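Local coordinates for pesticidal crystal protein Cry2Aa (Bacillus thuringiensis serovar kurstaki, PDB 1I5P) that promotes colloidosmotic lysis by binding to midgut epithelial cells of dipteran (Aedes aegypti) and lepidopteran (Manduca sexta) insect larvae, at residues 502-507 with 523-528; 301-306 with 445-450; 186-191 with 210-215. All blocks are in the same frame, centred on the assembly; numbering follows the deposited sequence.

Contact 1: residues 502-507 with 523-528; sequences TQVNNQ and LRFEQS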
# COMPACT_ATOMS: atom_id res chain seq x y z
N THR A 502 2.38 2.31 19.02
CA THR A 502 3.26 3.10 19.87
C THR A 502 4.28 2.11 20.42
O THR A 502 5.48 2.40 20.49
CB THR A 502 2.48 3.70 21.06
OG1 THR A 502 1.52 4.64 20.56
CG2 THR A 502 3.43 4.39 22.02
N GLN A 503 3.79 0.94 20.80
CA GLN A 503 4.63 -0.12 21.34
C GLN A 503 3.87 -1.44 21.41
O GLN A 503 2.64 -1.45 21.51
CB GLN A 503 5.14 0.24 22.75
CG GLN A 503 4.05 0.44 23.79
CD GLN A 503 4.63 0.58 25.20
OE1 GLN A 503 5.29 -0.33 25.70
NE2 GLN A 503 4.39 1.72 25.83
N VAL A 504 4.60 -2.54 21.33
CA VAL A 504 4.03 -3.88 21.39
C VAL A 504 4.94 -4.75 22.25
O VAL A 504 6.16 -4.68 22.13
CB VAL A 504 3.95 -4.53 19.98
CG1 VAL A 504 3.18 -5.84 20.05
CG2 VAL A 504 3.30 -3.57 18.99
N ASN A 505 4.36 -5.55 23.14
CA ASN A 505 5.18 -6.44 23.96
C ASN A 505 5.23 -7.80 23.27
O ASN A 505 4.59 -8.00 22.24
CB ASN A 505 4.60 -6.56 25.38
CG ASN A 505 3.19 -7.10 25.41
OD1 ASN A 505 2.57 -7.18 26.47
ND2 ASN A 505 2.66 -7.47 24.25
N ASN A 506 6.00 -8.74 23.83
CA ASN A 506 6.12 -10.06 23.22
C ASN A 506 6.54 -9.87 21.76
O ASN A 506 6.05 -10.57 20.87
CB ASN A 506 4.78 -10.80 23.28
CG ASN A 506 4.34 -11.13 24.70
OD1 ASN A 506 3.17 -11.44 24.94
ND2 ASN A 506 5.27 -11.07 25.64
N GLN A 507 7.44 -8.93 21.51
CA GLN A 507 7.88 -8.66 20.14
C GLN A 507 8.55 -9.83 19.43
O GLN A 507 8.45 -9.94 18.21
CB GLN A 507 8.81 -7.44 20.12
CG GLN A 507 8.11 -6.14 20.46
CD GLN A 507 9.05 -4.96 20.51
OE1 GLN A 507 9.15 -4.17 19.56
NE2 GLN A 507 9.76 -4.81 21.63
N LEU A 523 -0.73 -7.68 11.83
CA LEU A 523 0.16 -7.96 12.94
C LEU A 523 -0.31 -9.30 13.51
O LEU A 523 -1.43 -9.42 14.01
CB LEU A 523 0.05 -6.85 14.00
CG LEU A 523 1.30 -6.52 14.81
CD1 LEU A 523 2.47 -6.21 13.88
CD2 LEU A 523 1.01 -5.33 15.74
N ARG A 524 0.54 -10.31 13.41
CA ARG A 524 0.19 -11.63 13.92
C ARG A 524 0.77 -11.89 15.30
O ARG A 524 1.99 -11.92 15.48
CB ARG A 524 0.67 -12.72 12.95
CG ARG A 524 0.22 -14.12 13.36
CD ARG A 524 0.73 -15.21 12.42
NE ARG A 524 2.19 -15.39 12.48
CZ ARG A 524 3.01 -15.13 11.47
NH1 ARG A 524 2.53 -14.69 10.31
NH2 ARG A 524 4.31 -15.34 11.60
N PHE A 525 -0.11 -12.08 16.28
CA PHE A 525 0.31 -12.36 17.65
C PHE A 525 0.37 -13.87 17.83
O PHE A 525 -0.63 -14.57 17.65
CB PHE A 525 -0.69 -11.76 18.65
CG PHE A 525 -0.87 -10.27 18.54
CD1 PHE A 525 -2.14 -9.72 18.40
CD2 PHE A 525 0.23 -9.42 18.56
CE1 PHE A 525 -2.31 -8.34 18.29
CE2 PHE A 525 0.07 -8.04 18.45
CZ PHE A 525 -1.20 -7.50 18.32
N GLU A 526 1.55 -14.38 18.17
CA GLU A 526 1.71 -15.82 18.37
C GLU A 526 1.79 -16.16 19.85
O GLU A 526 1.74 -17.33 20.23
CB GLU A 526 2.96 -16.31 17.65
CG GLU A 526 2.82 -16.32 16.14
CD GLU A 526 4.06 -16.86 15.44
OE1 GLU A 526 4.94 -17.43 16.12
OE2 GLU A 526 4.14 -16.73 14.20
N GLN A 527 1.92 -15.13 20.68
CA GLN A 527 2.00 -15.31 22.13
C GLN A 527 0.77 -14.70 22.79
O GLN A 527 0.42 -13.55 22.54
CB GLN A 527 3.28 -14.68 22.68
CG GLN A 527 3.33 -14.62 24.20
CD GLN A 527 4.73 -14.36 24.72
OE1 GLN A 527 5.62 -13.94 23.97
NE2 GLN A 527 4.93 -14.59 26.01
N SER A 528 0.13 -15.48 23.65
CA SER A 528 -1.06 -15.01 24.35
C SER A 528 -0.72 -13.84 25.28
O SER A 528 0.41 -13.68 25.71
CB SER A 528 -1.68 -16.17 25.14
OG SER A 528 -3.01 -15.86 25.53
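Leu523 and Val504 start the contact with two methyl groups. Leu523 CD2 lies 4.3 Å from Val504 CG2. Within the second segment, Arg524 NE and NH2 both bond to Glu526 OE2 in a local salt bridge. Phe525 returns to the contact. Its ring atom CE2 meets Val504 CG1 at 4.1 Å, in an oblique approach. Val504 CG1 is placed there by chi1 of -173°, anti to the backbone N, while CG2 is left for Leu523. One valine thus uses one branch for each apolar neighbour. At Gln527 the chemistry turns polar. Its amide stacks on that of Asn506, with the planes only 4° apart, and Gln527 OE1 sits 3.2 Å from Asn506 CG. The two side chains run at about a right angle to each other. Asn506 ND2 and Gln527 OE1 are 3.3 Å apart, but the stack puts OE1 over the Asn506 amide rather than in line with an N-H, so the angle is too poor for a hydrogen bond. Asn506 OD1 bonds instead with Thr530 OG1, which also bonds with Gln527 O. Ser528 comes in by its backbone, its O 3.6 Å from Asn506 OD1; its OG bonds with Leu611 N. Strand 503-504 pairs with strand 530-537, and strand 522-525 with strands 510-513 and 617-626. The contact therefore joins two different sheets, through buried apolar side chains on the strands and partly exposed stacked amides in the loops that follow them, as in the jelly-roll beta sandwich of the C-terminal delta endotoxin domain.

Contact 2: residues 301-306 with 445-450; sequences QVNSNY and NQIRNI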
# COMPACT_ATOMS: atom_id res chain seq x y z
N GLN A 301 10.17 -3.88 6.65
CA GLN A 301 9.24 -3.16 7.51
C GLN A 301 9.72 -3.00 8.95
O GLN A 301 8.94 -2.68 9.85
CB GLN A 301 7.87 -3.83 7.49
CG GLN A 301 7.17 -3.70 6.15
CD GLN A 301 5.82 -4.34 6.14
OE1 GLN A 301 4.83 -3.74 6.57
NE2 GLN A 301 5.75 -5.58 5.66
N VAL A 302 11.01 -3.23 9.17
CA VAL A 302 11.57 -3.09 10.51
C VAL A 302 11.48 -1.62 10.91
O VAL A 302 11.90 -0.74 10.16
CB VAL A 302 13.05 -3.55 10.56
CG1 VAL A 302 13.74 -2.96 11.80
CG2 VAL A 302 13.11 -5.06 10.60
N ASN A 303 10.92 -1.37 12.09
CA ASN A 303 10.76 -0.02 12.62
C ASN A 303 9.79 0.80 11.77
O ASN A 303 9.94 2.02 11.67
CB ASN A 303 12.11 0.70 12.69
CG ASN A 303 13.02 0.14 13.78
OD1 ASN A 303 12.57 -0.53 14.70
ND2 ASN A 303 14.31 0.45 13.69
N SER A 304 8.81 0.15 11.16
CA SER A 304 7.83 0.86 10.33
C SER A 304 6.95 1.79 11.15
O SER A 304 6.34 2.71 10.61
CB SER A 304 6.92 -0.14 9.60
OG SER A 304 7.48 -0.53 8.35
N ASN A 305 6.87 1.55 12.46
CA ASN A 305 6.05 2.38 13.33
C ASN A 305 6.79 3.62 13.81
O ASN A 305 6.21 4.48 14.47
CB ASN A 305 5.55 1.55 14.52
CG ASN A 305 6.68 0.99 15.35
OD1 ASN A 305 7.67 0.49 14.83
ND2 ASN A 305 6.53 1.06 16.67
N TYR A 306 8.07 3.73 13.46
CA TYR A 306 8.86 4.89 13.84
C TYR A 306 8.90 5.92 12.72
O TYR A 306 8.50 5.62 11.59
CB TYR A 306 10.29 4.47 14.21
CG TYR A 306 10.39 3.83 15.57
CD1 TYR A 306 10.13 2.47 15.75
CD2 TYR A 306 10.67 4.60 16.70
CE1 TYR A 306 10.15 1.89 17.01
CE2 TYR A 306 10.69 4.03 17.97
CZ TYR A 306 10.43 2.68 18.12
OH TYR A 306 10.44 2.14 19.39
N ASN A 445 9.89 -5.36 14.54
CA ASN A 445 11.01 -4.50 14.90
C ASN A 445 12.25 -5.24 15.39
O ASN A 445 12.99 -4.73 16.22
CB ASN A 445 10.59 -3.48 15.96
CG ASN A 445 9.69 -2.39 15.40
OD1 ASN A 445 9.24 -1.50 16.12
ND2 ASN A 445 9.44 -2.45 14.09
N GLN A 446 12.47 -6.44 14.88
CA GLN A 446 13.65 -7.18 15.28
C GLN A 446 14.88 -6.50 14.71
O GLN A 446 14.91 -6.15 13.53
CB GLN A 446 13.61 -8.62 14.80
CG GLN A 446 14.95 -9.34 14.89
CD GLN A 446 14.83 -10.84 14.82
OE1 GLN A 446 13.96 -11.37 14.12
NE2 GLN A 446 15.71 -11.54 15.52
N ILE A 447 15.89 -6.31 15.55
CA ILE A 447 17.12 -5.70 15.10
C ILE A 447 18.14 -6.81 14.89
O ILE A 447 18.69 -7.36 15.85
CB ILE A 447 17.66 -4.70 16.14
CG1 ILE A 447 16.62 -3.59 16.38
CG2 ILE A 447 18.98 -4.10 15.66
CD1 ILE A 447 16.27 -2.79 15.13
N ARG A 448 18.37 -7.16 13.63
CA ARG A 448 19.33 -8.21 13.30
C ARG A 448 20.23 -7.69 12.18
O ARG A 448 19.76 -7.03 11.25
CB ARG A 448 18.60 -9.47 12.82
CG ARG A 448 19.44 -10.74 12.91
CD ARG A 448 18.99 -11.80 11.90
NE ARG A 448 17.64 -12.32 12.13
CZ ARG A 448 16.98 -13.08 11.26
NH1 ARG A 448 17.54 -13.41 10.11
NH2 ARG A 448 15.76 -13.52 11.54
N ASN A 449 21.53 -7.98 12.27
CA ASN A 449 22.46 -7.53 11.23
C ASN A 449 22.43 -8.49 10.04
O ASN A 449 22.69 -9.68 10.19
CB ASN A 449 23.87 -7.45 11.79
CG ASN A 449 24.00 -6.44 12.92
OD1 ASN A 449 23.30 -5.43 12.94
ND2 ASN A 449 24.90 -6.71 13.85
N ILE A 450 22.10 -7.96 8.87
CA ILE A 450 22.04 -8.77 7.66
C ILE A 450 23.30 -8.51 6.83
O ILE A 450 23.37 -7.54 6.07
CB ILE A 450 20.79 -8.42 6.82
CG1 ILE A 450 19.54 -8.48 7.70
CG2 ILE A 450 20.66 -9.39 5.65
CD1 ILE A 450 19.34 -9.82 8.41
O HOH W 1 8.93 -4.95 12.00
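Val302 has chi1 of 161°, which sets CG1 anti to the backbone N and CG2 beside that nitrogen, and both methyls face Gln446 O. The distance from Val302 CG2 to Gln446 O is 3.6 Å, and from Val302 CG1 to the same oxygen 3.8 Å. Asn305 takes chi1 of 60°, with CG between the backbone N and the carbonyl carbon. This brings its amide beside that of Asn445, the two planes 30° apart, while Asn305 ND2 bonds with Ala501 O. The Asn445 amide also lies close to the backbone of Asn303 and to the ring edge of Tyr306. Segment 301-306 is two overlapping turns, a type II beta turn from Gln301 to Ser304 and a type I turn from Asn303 to Tyr306. Asn303 has a positive phi, as expected at the third position of a type II turn. The turns link helix 293-300 to strand 308-321 in the middle domain, the beta prism of Cry toxins. Gln301 O accepts from Ser304 N at 3.1 Å. Water 1 donates to that same Gln301 O and accepts from Asn445 N at 2.7 Å, so it bridges the two loops. Ile447 adds an apolar touch: its CD1 is 4.2 Å from Val302 CG1 and 4.1 Å from Asn303 ND2. Gln301 NE2 bonds with Asp521 OD2; like Ala501, Asp521 belongs to the C-terminal domain, which these turns therefore also meet.

Contact 3: residues 186-191 with 210-215; sequences SFIRDV and DYLRNY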
# COMPACT_ATOMS: atom_id res chain seq x y z
N SER A 186 -19.03 -1.26 -7.41
CA SER A 186 -19.41 0.13 -7.23
C SER A 186 -20.90 0.26 -7.53
O SER A 186 -21.63 1.00 -6.86
CB SER A 186 -18.61 1.03 -8.18
OG SER A 186 -17.23 1.04 -7.85
N PHE A 187 -21.33 -0.46 -8.57
CA PHE A 187 -22.72 -0.50 -9.01
C PHE A 187 -23.61 -1.01 -7.88
O PHE A 187 -24.62 -0.40 -7.54
CB PHE A 187 -22.84 -1.42 -10.24
CG PHE A 187 -24.23 -1.94 -10.49
CD1 PHE A 187 -25.22 -1.11 -11.00
CD2 PHE A 187 -24.55 -3.26 -10.19
CE1 PHE A 187 -26.52 -1.58 -11.22
CE2 PHE A 187 -25.85 -3.75 -10.41
CZ PHE A 187 -26.83 -2.90 -10.93
N ILE A 188 -23.21 -2.13 -7.30
CA ILE A 188 -23.95 -2.73 -6.20
C ILE A 188 -24.05 -1.77 -5.02
O ILE A 188 -25.13 -1.59 -4.45
CB ILE A 188 -23.28 -4.05 -5.76
CG1 ILE A 188 -23.40 -5.08 -6.89
CG2 ILE A 188 -23.91 -4.57 -4.46
CD1 ILE A 188 -22.54 -6.33 -6.71
N ARG A 189 -22.94 -1.14 -4.67
CA ARG A 189 -22.92 -0.19 -3.57
C ARG A 189 -23.85 0.98 -3.88
O ARG A 189 -24.53 1.49 -2.99
CB ARG A 189 -21.50 0.33 -3.33
CG ARG A 189 -21.33 1.17 -2.06
CD ARG A 189 -19.93 1.75 -1.98
NE ARG A 189 -19.63 2.36 -0.69
CZ ARG A 189 -19.53 3.67 -0.48
NH1 ARG A 189 -19.71 4.52 -1.48
NH2 ARG A 189 -19.21 4.12 0.72
N ASP A 190 -23.89 1.41 -5.14
CA ASP A 190 -24.75 2.52 -5.54
C ASP A 190 -26.21 2.18 -5.29
O ASP A 190 -26.96 3.00 -4.76
CB ASP A 190 -24.54 2.85 -7.02
CG ASP A 190 -23.29 3.68 -7.27
OD1 ASP A 190 -22.63 4.10 -6.29
OD2 ASP A 190 -22.97 3.93 -8.45
N VAL A 191 -26.63 0.98 -5.67
CA VAL A 191 -28.01 0.56 -5.48
C VAL A 191 -28.38 0.65 -4.00
O VAL A 191 -29.45 1.13 -3.64
CB VAL A 191 -28.23 -0.89 -5.95
CG1 VAL A 191 -29.63 -1.37 -5.56
CG2 VAL A 191 -28.04 -0.98 -7.46
N ASP A 210 -26.34 -8.41 0.27
CA ASP A 210 -25.66 -9.70 0.19
C ASP A 210 -24.77 -9.74 -1.03
O ASP A 210 -23.70 -10.34 -1.01
CB ASP A 210 -26.67 -10.86 0.12
CG ASP A 210 -27.38 -11.11 1.44
OD1 ASP A 210 -26.86 -10.68 2.49
OD2 ASP A 210 -28.45 -11.75 1.42
N TYR A 211 -25.21 -9.09 -2.11
CA TYR A 211 -24.42 -9.03 -3.33
C TYR A 211 -23.06 -8.37 -3.05
O TYR A 211 -22.01 -8.89 -3.44
CB TYR A 211 -25.16 -8.23 -4.41
CG TYR A 211 -26.19 -9.01 -5.19
CD1 TYR A 211 -26.95 -8.38 -6.18
CD2 TYR A 211 -26.40 -10.37 -4.98
CE1 TYR A 211 -27.89 -9.09 -6.93
CE2 TYR A 211 -27.34 -11.09 -5.73
CZ TYR A 211 -28.07 -10.44 -6.70
OH TYR A 211 -28.98 -11.14 -7.47
N LEU A 212 -23.09 -7.22 -2.38
CA LEU A 212 -21.85 -6.51 -2.08
C LEU A 212 -20.88 -7.41 -1.33
O LEU A 212 -19.70 -7.49 -1.67
CB LEU A 212 -22.14 -5.25 -1.25
CG LEU A 212 -20.92 -4.35 -1.02
CD1 LEU A 212 -20.37 -3.88 -2.36
CD2 LEU A 212 -21.31 -3.15 -0.16
N ARG A 213 -21.39 -8.10 -0.32
CA ARG A 213 -20.54 -8.99 0.46
C ARG A 213 -20.08 -10.20 -0.36
O ARG A 213 -18.88 -10.47 -0.46
CB ARG A 213 -21.26 -9.50 1.71
CG ARG A 213 -20.41 -10.47 2.54
CD ARG A 213 -21.27 -11.43 3.34
NE ARG A 213 -20.48 -12.33 4.19
CZ ARG A 213 -19.99 -13.51 3.80
NH1 ARG A 213 -20.19 -13.96 2.57
NH2 ARG A 213 -19.30 -14.24 4.66
N ASN A 214 -21.03 -10.93 -0.94
CA ASN A 214 -20.70 -12.13 -1.70
C ASN A 214 -19.83 -11.91 -2.92
O ASN A 214 -18.92 -12.70 -3.18
CB ASN A 214 -21.98 -12.87 -2.10
CG ASN A 214 -22.75 -13.40 -0.90
OD1 ASN A 214 -22.20 -13.54 0.19
ND2 ASN A 214 -24.03 -13.69 -1.10
N TYR A 215 -20.09 -10.85 -3.68
CA TYR A 215 -19.26 -10.60 -4.85
C TYR A 215 -17.89 -10.07 -4.44
O TYR A 215 -16.89 -10.36 -5.09
CB TYR A 215 -19.98 -9.65 -5.81
CG TYR A 215 -21.06 -10.36 -6.60
CD1 TYR A 215 -22.41 -10.16 -6.31
CD2 TYR A 215 -20.74 -11.27 -7.61
CE1 TYR A 215 -23.41 -10.86 -7.00
CE2 TYR A 215 -21.72 -11.98 -8.30
CZ TYR A 215 -23.06 -11.76 -8.00
OH TYR A 215 -24.03 -12.45 -8.69
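Two neighbouring helices of the N-terminal helical bundle, 170-193 and 202-232, pack antiparallel here around Ile188. The short axes of 186-191 and 210-215 cross at -157° and come within 9.2 Å. Ile188 CG2 rests 3.5 Å from the backbone N of Leu212 and 3.7 Å from Leu212 CB. The same methyl is 3.9 Å from Tyr211 CB. With chi1 of -67°, CG1 lies anti to the carbonyl carbon and CG2 anti to the backbone N. Both branches touch Tyr211 CB; CG2 goes on to Leu212 and CD1 to Tyr215. Ile188 CD1 meets Tyr215 CD1 at 3.9 Å, the ring being taken obliquely. Ile188 also touches Tyr208, so its neighbours are Tyr208, Tyr211, Leu212 and Tyr215. This is the spacing of a knobs-into-holes socket, with Ile188 as the one knob described. In delta endotoxins the bundle is the domain thought to insert into the membrane. Leu212 CD1 approaches Arg189 CB at 4.5 Å. The guanidinium of Arg189 leads away, and its NE, NH1 and NH2 bond with Phe262 O, Gly70 O and Tyr264 O. Leu212 also touches the C-terminal Tyr633.

In the fold
Contact 3 is buried and held by apolar side-chain packing, with no polar bond between its segments, which are two helices of the bundle. Contacts 1 and 2 are partly buried and mix methyl packing with amides. Contact 1 spans two sheets of a sandwich, while contact 2 joins two irregular loops and uses a water. These two are close, about 14 Å between centres, and touch where Gln507 OE1 lies 3.9 Å from Asn445 CB. Contact 2 belongs to the middle domain and contact 1 to the C-terminal sandwich, so their touch lies between the two domains. Contact 3 stands apart: its centre is about 35 Å from that of contact 1 and about 40 Å from that of contact 2.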